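Local coordinates for sporulation-control protein spo0M (Bacillus subtilis, PDB 5CL2) that controls expression of the sporulation regulator gene spo0A and is required for Bacillus subtilis to pass morphological stage 0 of sporulation, at residues V12-P23 / S121-P132. Numbering follows the deposited sequence.
Sequences VDTILEKDAYFP and SDHDRIFVEAHP. With NA (sodium ion), chain C.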
ATOM      1  N   VAL A  12     -27.459  -8.940 -16.784  1.00 52.57           N
ATOM      2  CA  VAL A  12     -27.105  -8.216 -15.581  1.00 51.00           C
ATOM      3  C   VAL A  12     -26.993  -6.725 -15.884  1.00 48.07           C
ATOM      4  O   VAL A  12     -26.509  -6.341 -16.928  1.00 55.36           O
ATOM      5  CB  VAL A  12     -25.795  -8.766 -14.943  1.00 48.90           C
ATOM      6  CG1 VAL A  12     -24.611  -8.618 -15.880  1.00 47.24           C
ATOM      7  CG2 VAL A  12     -25.564  -8.110 -13.611  1.00 47.84           C
ATOM      8  N   ASP A  13     -27.514  -5.896 -14.993  1.00 48.45           N
ATOM      9  CA  ASP A  13     -27.491  -4.456 -15.158  1.00 50.48           C
ATOM     10  C   ASP A  13     -27.208  -3.794 -13.806  1.00 51.97           C
ATOM     11  O   ASP A  13     -28.020  -3.903 -12.905  1.00 50.12           O
ATOM     12  CB  ASP A  13     -28.843  -3.992 -15.732  1.00 55.32           C
ATOM     13  CG  ASP A  13     -28.858  -2.525 -16.127  1.00 60.88           C
ATOM     14  OD1 ASP A  13     -27.774  -1.933 -16.327  1.00 62.70           O
ATOM     15  OD2 ASP A  13     -29.970  -1.967 -16.257  1.00 69.77           O
ATOM     16  N   THR A  14     -26.095  -3.074 -13.669  1.00 52.80           N
ATOM     17  CA  THR A  14     -25.770  -2.420 -12.399  1.00 47.68           C
ATOM     18  C   THR A  14     -26.127  -0.947 -12.500  1.00 49.09           C
ATOM     19  O   THR A  14     -25.834  -0.302 -13.500  1.00 52.19           O
ATOM     20  CB  THR A  14     -24.280  -2.570 -12.023  1.00 47.40           C
ATOM     21  OG1 THR A  14     -23.971  -3.943 -11.779  1.00 52.20           O
ATOM     22  CG2 THR A  14     -23.954  -1.773 -10.769  1.00 49.52           C
ATOM     23  N   ILE A  15     -26.760  -0.406 -11.469  1.00 49.17           N
ATOM     24  CA  ILE A  15     -27.161   0.994 -11.486  1.00 51.55           C
ATOM     25  C   ILE A  15     -26.711   1.646 -10.186  1.00 55.87           C
ATOM     26  O   ILE A  15     -27.132   1.244  -9.097  1.00 59.30           O
ATOM     27  CB  ILE A  15     -28.718   1.139 -11.678  1.00 60.00           C
ATOM     28  CG1 ILE A  15     -29.186   0.363 -12.911  1.00 54.12           C
ATOM     29  CG2 ILE A  15     -29.146   2.606 -11.764  1.00 55.56           C
ATOM     30  CD1 ILE A  15     -30.706   0.196 -13.001  1.00 55.63           C
ATOM     31  N   LEU A  16     -25.791   2.599 -10.301  1.00 59.12           N
ATOM     32  CA  LEU A  16     -25.325   3.389  -9.174  1.00 58.39           C
ATOM     33  C   LEU A  16     -26.282   4.534  -8.911  1.00 60.99           C
ATOM     34  O   LEU A  16     -26.963   4.969  -9.826  1.00 65.18           O
ATOM     35  CB  LEU A  16     -23.923   3.928  -9.449  1.00 65.93           C
ATOM     36  CG  LEU A  16     -22.987   2.893 -10.072  1.00 62.38           C
ATOM     37  CD1 LEU A  16     -21.757   3.592 -10.623  1.00 57.77           C
ATOM     38  CD2 LEU A  16     -22.621   1.783  -9.082  1.00 49.54           C
ATOM     39  N   GLU A  17     -26.327   5.055  -7.689  1.00 64.90           N
ATOM     40  CA  GLU A  17     -27.237   6.166  -7.442  1.00 68.01           C
ATOM     41  C   GLU A  17     -26.667   7.466  -7.997  1.00 74.48           C
ATOM     42  O   GLU A  17     -27.432   8.315  -8.462  1.00 75.82           O
ATOM     43  CB  GLU A  17     -27.519   6.336  -5.946  1.00 65.39           C
ATOM     44  CG  GLU A  17     -28.295   5.220  -5.292  1.00 67.86           C
ATOM     45  CD  GLU A  17     -28.428   5.438  -3.786  1.00 80.20           C
ATOM     46  OE1 GLU A  17     -27.986   6.512  -3.299  1.00 78.04           O
ATOM     47  OE2 GLU A  17     -29.017   4.565  -3.101  1.00 80.16           O
ATOM     48  N   LYS A  18     -25.335   7.595  -8.006  1.00 75.44           N
ATOM     49  CA  LYS A  18     -24.654   8.737  -8.629  1.00 71.71           C
ATOM     50  C   LYS A  18     -23.604   8.264  -9.631  1.00 73.46           C
ATOM     51  O   LYS A  18     -23.139   7.126  -9.566  1.00 74.19           O
ATOM     52  CB  LYS A  18     -23.958   9.613  -7.585  1.00 71.56           C
ATOM     53  CG  LYS A  18     -24.700   9.825  -6.284  1.00 74.23           C
ATOM     54  CD  LYS A  18     -24.117  11.019  -5.550  1.00 74.41           C
ATOM     55  CE  LYS A  18     -23.205  10.551  -4.416  1.00 73.70           C
ATOM     56  NZ  LYS A  18     -23.069  11.512  -3.283  1.00 79.79           N
ATOM     57  N   ASP A  19     -23.259   9.126 -10.580  1.00 72.35           N
ATOM     58  CA  ASP A  19     -22.134   8.885 -11.477  1.00 72.76           C
ATOM     59  C   ASP A  19     -20.819   9.541 -10.958  1.00 71.47           C
ATOM     60  O   ASP A  19     -19.732   9.273 -11.487  1.00 66.46           O
ATOM     61  CB  ASP A  19     -22.504   9.306 -12.915  1.00 76.20           C
ATOM     62  CG  ASP A  19     -22.488  10.804 -13.128  1.00 78.16           C
ATOM     63  OD1 ASP A  19     -22.816  11.560 -12.190  1.00 79.27           O
ATOM     64  OD2 ASP A  19     -22.198  11.215 -14.270  1.00 81.21           O
ATOM     65  N   ALA A  20     -20.915  10.413  -9.949  1.00 73.43           N
ATOM     66  CA  ALA A  20     -19.732  11.164  -9.485  1.00 66.40           C
ATOM     67  C   ALA A  20     -19.510  11.068  -7.976  1.00 67.85           C
ATOM     68  O   ALA A  20     -20.415  11.285  -7.172  1.00 68.29           O
ATOM     69  CB  ALA A  20     -19.839  12.633  -9.888  1.00 61.68           C
ATOM     70  N   TYR A  21     -18.265  10.787  -7.606  1.00 63.59           N
ATOM     71  CA  TYR A  21     -17.877  10.638  -6.210  1.00 68.22           C
ATOM     72  C   TYR A  21     -16.481  11.220  -5.979  1.00 66.35           C
ATOM     73  O   TYR A  21     -15.694  11.355  -6.916  1.00 64.77           O
ATOM     74  CB  TYR A  21     -17.881   9.161  -5.811  1.00 65.20           C
ATOM     75  CG  TYR A  21     -19.223   8.477  -5.881  1.00 68.40           C
ATOM     76  CD1 TYR A  21     -19.657   7.862  -7.054  1.00 69.17           C
ATOM     77  CD2 TYR A  21     -20.044   8.406  -4.762  1.00 70.85           C
ATOM     78  CE1 TYR A  21     -20.896   7.207  -7.114  1.00 68.57           C
ATOM     79  CE2 TYR A  21     -21.281   7.752  -4.811  1.00 65.85           C
ATOM     80  CZ  TYR A  21     -21.697   7.160  -5.986  1.00 66.21           C
ATOM     81  OH  TYR A  21     -22.921   6.523  -6.020  1.00 73.56           O
ATOM     82  N   PHE A  22     -16.140  11.542  -4.742  1.00 66.59           N
ATOM     83  CA  PHE A  22     -14.726  11.768  -4.487  1.00 66.08           C
ATOM     84  C   PHE A  22     -14.268  10.745  -3.453  1.00 64.43           C
ATOM     85  O   PHE A  22     -15.111  10.111  -2.809  1.00 64.29           O
ATOM     86  CB  PHE A  22     -14.444  13.229  -4.082  1.00 71.74           C
ATOM     87  CG  PHE A  22     -15.224  13.716  -2.904  1.00 73.39           C
ATOM     88  CD1 PHE A  22     -14.763  13.480  -1.616  1.00 74.60           C
ATOM     89  CD2 PHE A  22     -16.380  14.462  -3.081  1.00 73.38           C
ATOM     90  CE1 PHE A  22     -15.466  13.947  -0.509  1.00 80.00           C
ATOM     91  CE2 PHE A  22     -17.088  14.933  -1.988  1.00 77.00           C
ATOM     92  CZ  PHE A  22     -16.631  14.674  -0.694  1.00 79.78           C
ATOM     93  N   PRO A  23     -12.940  10.505  -3.364  1.00 63.41           N
ATOM     94  CA  PRO A  23     -12.416   9.479  -2.454  1.00 57.28           C
ATOM     95  C   PRO A  23     -12.930   9.592  -1.027  1.00 59.88           C
ATOM     96  O   PRO A  23     -13.022  10.694  -0.475  1.00 62.00           O
ATOM     97  CB  PRO A  23     -10.901   9.709  -2.511  1.00 59.01           C
ATOM     98  CG  PRO A  23     -10.677  10.195  -3.888  1.00 55.23           C
ATOM     99  CD  PRO A  23     -11.875  11.055  -4.221  1.00 56.53           C
ATOM    100  N   SER A 121     -21.330  -9.653 -17.703  1.00 45.48           N
ATOM    101  CA  SER A 121     -20.637  -8.532 -17.115  1.00 49.55           C
ATOM    102  C   SER A 121     -21.379  -7.234 -17.317  1.00 45.85           C
ATOM    103  O   SER A 121     -22.248  -7.143 -18.161  1.00 50.90           O
ATOM    104  CB  SER A 121     -19.215  -8.450 -17.701  1.00 46.41           C
ATOM    105  OG  SER A 121     -19.266  -8.363 -19.116  1.00 53.27           O
ATOM    106  N   ASP A 122     -21.031  -6.234 -16.520  1.00 49.88           N
ATOM    107  CA  ASP A 122     -21.479  -4.872 -16.783  1.00 51.19           C
ATOM    108  C   ASP A 122     -20.339  -3.882 -16.500  1.00 50.09           C
ATOM    109  O   ASP A 122     -19.451  -4.186 -15.733  1.00 48.98           O
ATOM    110  CB  ASP A 122     -22.698  -4.521 -15.952  1.00 44.41           C
ATOM    111  CG  ASP A 122     -23.368  -3.254 -16.428  1.00 51.54           C
ATOM    112  OD1 ASP A 122     -23.052  -2.811 -17.555  1.00 50.76           O
ATOM    113  OD2 ASP A 122     -24.231  -2.716 -15.699  1.00 56.24           O
ATOM    114  N   HIS A 123     -20.406  -2.698 -17.104  1.00 52.83           N
ATOM    115  CA  HIS A 123     -19.391  -1.654 -16.968  1.00 58.48           C
ATOM    116  C   HIS A 123     -20.054  -0.292 -16.734  1.00 54.90           C
ATOM    117  O   HIS A 123     -20.838   0.177 -17.571  1.00 52.73           O
ATOM    118  CB  HIS A 123     -18.523  -1.635 -18.240  1.00 59.30           C
ATOM    119  CG  HIS A 123     -17.527  -0.511 -18.302  1.00 69.24           C
ATOM    120  ND1 HIS A 123     -16.193  -0.677 -18.003  1.00 71.33           N
ATOM    121  CD2 HIS A 123     -17.675   0.788 -18.671  1.00 66.95           C
ATOM    122  CE1 HIS A 123     -15.557   0.472 -18.175  1.00 67.03           C
ATOM    123  NE2 HIS A 123     -16.432   1.374 -18.572  1.00 70.32           N
ATOM    124  N   ASP A 124     -19.738   0.343 -15.612  1.00 47.85           N
ATOM    125  CA  ASP A 124     -20.266   1.670 -15.318  1.00 50.69           C
ATOM    126  C   ASP A 124     -19.097   2.605 -14.988  1.00 55.24           C
ATOM    127  O   ASP A 124     -18.460   2.501 -13.953  1.00 58.09           O
ATOM    128  CB  ASP A 124     -21.232   1.622 -14.128  1.00 49.55           C
ATOM    129  CG  ASP A 124     -22.518   0.841 -14.434  1.00 53.79           C
ATOM    130  OD1 ASP A 124     -22.497  -0.399 -14.232  1.00 49.34           O
ATOM    131  OD2 ASP A 124     -23.524   1.452 -14.888  1.00 52.15           O
ATOM    132  N   ARG A 125     -18.826   3.548 -15.853  1.00 54.09           N
ATOM    133  CA  ARG A 125     -17.841   4.548 -15.542  1.00 60.28           C
ATOM    134  C   ARG A 125     -18.275   5.411 -14.372  1.00 58.28           C
ATOM    135  O   ARG A 125     -19.456   5.713 -14.226  1.00 57.43           O
ATOM    136  CB  ARG A 125     -17.578   5.373 -16.768  1.00 63.42           C
ATOM    137  CG  ARG A 125     -17.206   4.516 -17.953  1.00 63.45           C
ATOM    138  CD  ARG A 125     -17.813   5.225 -19.125  1.00 74.54           C
ATOM    139  NE  ARG A 125     -17.351   6.612 -19.038  1.00 82.72           N
ATOM    140  CZ  ARG A 125     -17.235   7.434 -20.074  1.00 80.98           C
ATOM    141  NH1 ARG A 125     -17.641   7.032 -21.266  1.00 78.97           N
ATOM    142  NH2 ARG A 125     -16.794   8.680 -19.911  1.00 71.63           N
ATOM    143  N   ILE A 126     -17.320   5.807 -13.536  1.00 59.60           N
ATOM    144  CA  ILE A 126     -17.591   6.865 -12.576  1.00 59.95           C
ATOM    145  C   ILE A 126     -16.592   8.007 -12.688  1.00 62.82           C
ATOM    146  O   ILE A 126     -15.432   7.828 -13.082  1.00 63.87           O
ATOM    147  CB  ILE A 126     -17.610   6.334 -11.134  1.00 58.99           C
ATOM    148  CG1 ILE A 126     -16.269   5.744 -10.737  1.00 57.83           C
ATOM    149  CG2 ILE A 126     -18.651   5.262 -10.990  1.00 61.99           C
ATOM    150  CD1 ILE A 126     -16.121   5.594  -9.229  1.00 58.60           C
ATOM    151  N   PHE A 127     -17.076   9.212 -12.433  1.00 63.81           N
ATOM    152  CA  PHE A 127     -16.183  10.344 -12.429  1.00 62.43           C
ATOM    153  C   PHE A 127     -15.751  10.502 -10.982  1.00 61.05           C
ATOM    154  O   PHE A 127     -16.595  10.557 -10.081  1.00 58.88           O
ATOM    155  CB  PHE A 127     -16.863  11.598 -12.984  1.00 65.07           C
ATOM    156  CG  PHE A 127     -17.333  11.445 -14.415  1.00 70.47           C
ATOM    157  CD1 PHE A 127     -16.445  11.568 -15.473  1.00 71.18           C
ATOM    158  CD2 PHE A 127     -18.666  11.178 -14.699  1.00 71.57           C
ATOM    159  CE1 PHE A 127     -16.872  11.418 -16.779  1.00 68.75           C
ATOM    160  CE2 PHE A 127     -19.102  11.030 -16.008  1.00 74.78           C
ATOM    161  CZ  PHE A 127     -18.204  11.155 -17.049  1.00 72.04           C
ATOM    162  N   VAL A 128     -14.437  10.538 -10.760  1.00 60.15           N
ATOM    163  CA  VAL A 128     -13.889  10.710  -9.418  1.00 57.29           C
ATOM    164  C   VAL A 128     -13.324  12.106  -9.263  1.00 57.78           C
ATOM    165  O   VAL A 128     -12.317  12.449  -9.879  1.00 56.14           O
ATOM    166  CB  VAL A 128     -12.792   9.697  -9.120  1.00 54.73           C
ATOM    167  CG1 VAL A 128     -12.202   9.969  -7.750  1.00 49.67           C
ATOM    168  CG2 VAL A 128     -13.345   8.276  -9.231  1.00 50.52           C
ATOM    169  N   GLU A 129     -13.980  12.915  -8.441  1.00 61.73           N
ATOM    170  CA  GLU A 129     -13.585  14.307  -8.280  1.00 63.34           C
ATOM    171  C   GLU A 129     -12.413  14.507  -7.343  1.00 62.38           C
ATOM    172  O   GLU A 129     -12.176  13.690  -6.461  1.00 59.65           O
ATOM    173  CB  GLU A 129     -14.759  15.136  -7.781  1.00 68.12           C
ATOM    174  CG  GLU A 129     -15.897  15.239  -8.766  1.00 67.99           C
ATOM    175  CD  GLU A 129     -17.010  16.087  -8.218  1.00 77.77           C
ATOM    176  OE1 GLU A 129     -17.556  15.729  -7.147  1.00 85.89           O
ATOM    177  OE2 GLU A 129     -17.331  17.113  -8.852  1.00 79.06           O
ATOM    178  N   ALA A 130     -11.682  15.600  -7.542  1.00 57.08           N
ATOM    179  CA  ALA A 130     -10.646  15.960  -6.591  1.00 63.40           C
ATOM    180  C   ALA A 130     -11.246  16.217  -5.220  1.00 58.33           C
ATOM    181  O   ALA A 130     -12.185  16.988  -5.065  1.00 61.67           O
ATOM    182  CB  ALA A 130      -9.872  17.187  -7.065  1.00 61.68           C
ATOM    183  N   HIS A 131     -10.686  15.552  -4.228  1.00 54.36           N
ATOM    184  CA  HIS A 131     -11.023  15.806  -2.847  1.00 57.39           C
ATOM    185  C   HIS A 131     -10.644  17.258  -2.557  1.00 64.18           C
ATOM    186  O   HIS A 131      -9.637  17.752  -3.069  1.00 64.84           O
ATOM    187  CB  HIS A 131     -10.269  14.805  -1.965  1.00 60.70           C
ATOM    188  CG  HIS A 131     -10.476  14.974  -0.496  1.00 62.66           C
ATOM    189  ND1 HIS A 131      -9.888  15.996   0.223  1.00 64.89           N
ATOM    190  CD2 HIS A 131     -11.138  14.217   0.407  1.00 64.80           C
ATOM    191  CE1 HIS A 131     -10.211  15.879   1.496  1.00 64.79           C
ATOM    192  NE2 HIS A 131     -10.972  14.804   1.635  1.00 63.48           N
ATOM    193  N   PRO A 132     -11.453  17.951  -1.747  1.00 66.71           N
ATOM    194  CA  PRO A 132     -11.268  19.373  -1.430  1.00 63.73           C
ATOM    195  C   PRO A 132      -9.841  19.789  -1.034  1.00 65.51           C
ATOM    196  O   PRO A 132      -9.417  20.848  -1.478  1.00 65.23           O
ATOM    197  CB  PRO A 132     -12.224  19.585  -0.260  1.00 64.61           C
ATOM    198  CG  PRO A 132     -13.360  18.630  -0.556  1.00 64.15           C
ATOM    199  CD  PRO A 132     -12.717  17.418  -1.198  1.00 65.02           C
TER
HETATM  200 NA    NA C 301     -24.552  -0.386 -15.713  1.00 59.22          NA
HETATM  201  O   HOH W   1     -23.768  -0.146 -17.527  1.00 41.02           O
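Asp122 OD2 does two jobs at the sodium-bound end of this contact. It accepts a hydrogen bond from Thr14 N at 2.8 Å, almost straight (173° at the hydrogen) and on the anti lone pair of OD2. It also binds the sodium ion, at 2.4 Å. Asp122 gets its carboxylate across to segment 12-23 through a chi1 of -167°, which swings CG away from its own backbone N. Its OD1 takes His123 N from above the carboxylate plane, and also a hydrogen from the water that sits on the sodium; the same water donates to His123 O. Asp124 grips the metal with both oxygens, OD1 at 2.5 Å and OD2 at 2.3 Å, and Thr14 O completes the protein ligands at 2.6 Å. Thr14 OG1 is hydrogen-bonded to Thr110 OG1 on strand 106-114.

Further along both segments, Leu16 CD1 meets Ile126 CG2 at 3.5 Å, the two side chains crossing at about a right angle. The chain then turns, and strand 20-21 pairs in parallel with the end of strand 120-128: Asp19 O accepts Phe127 N, Phe127 O accepts Tyr21 N, and Tyr21 O accepts Glu129 N at 2.8 Å. Asp19 OD2 lies at the edge of the Phe127 ring, in its plane, 3.6 Å from CE2. Farther on, Pro23 CD rests against Val128 CG1.

Strand 11-16 pairs with 26-34 in one sheet, while 20-21 edges the other, consistent with an arrestin-like sandwich. Sodium bridges the sheets, probably offsetting the charge of Asp122, Asp124 and the nearby non-ligand Asp13.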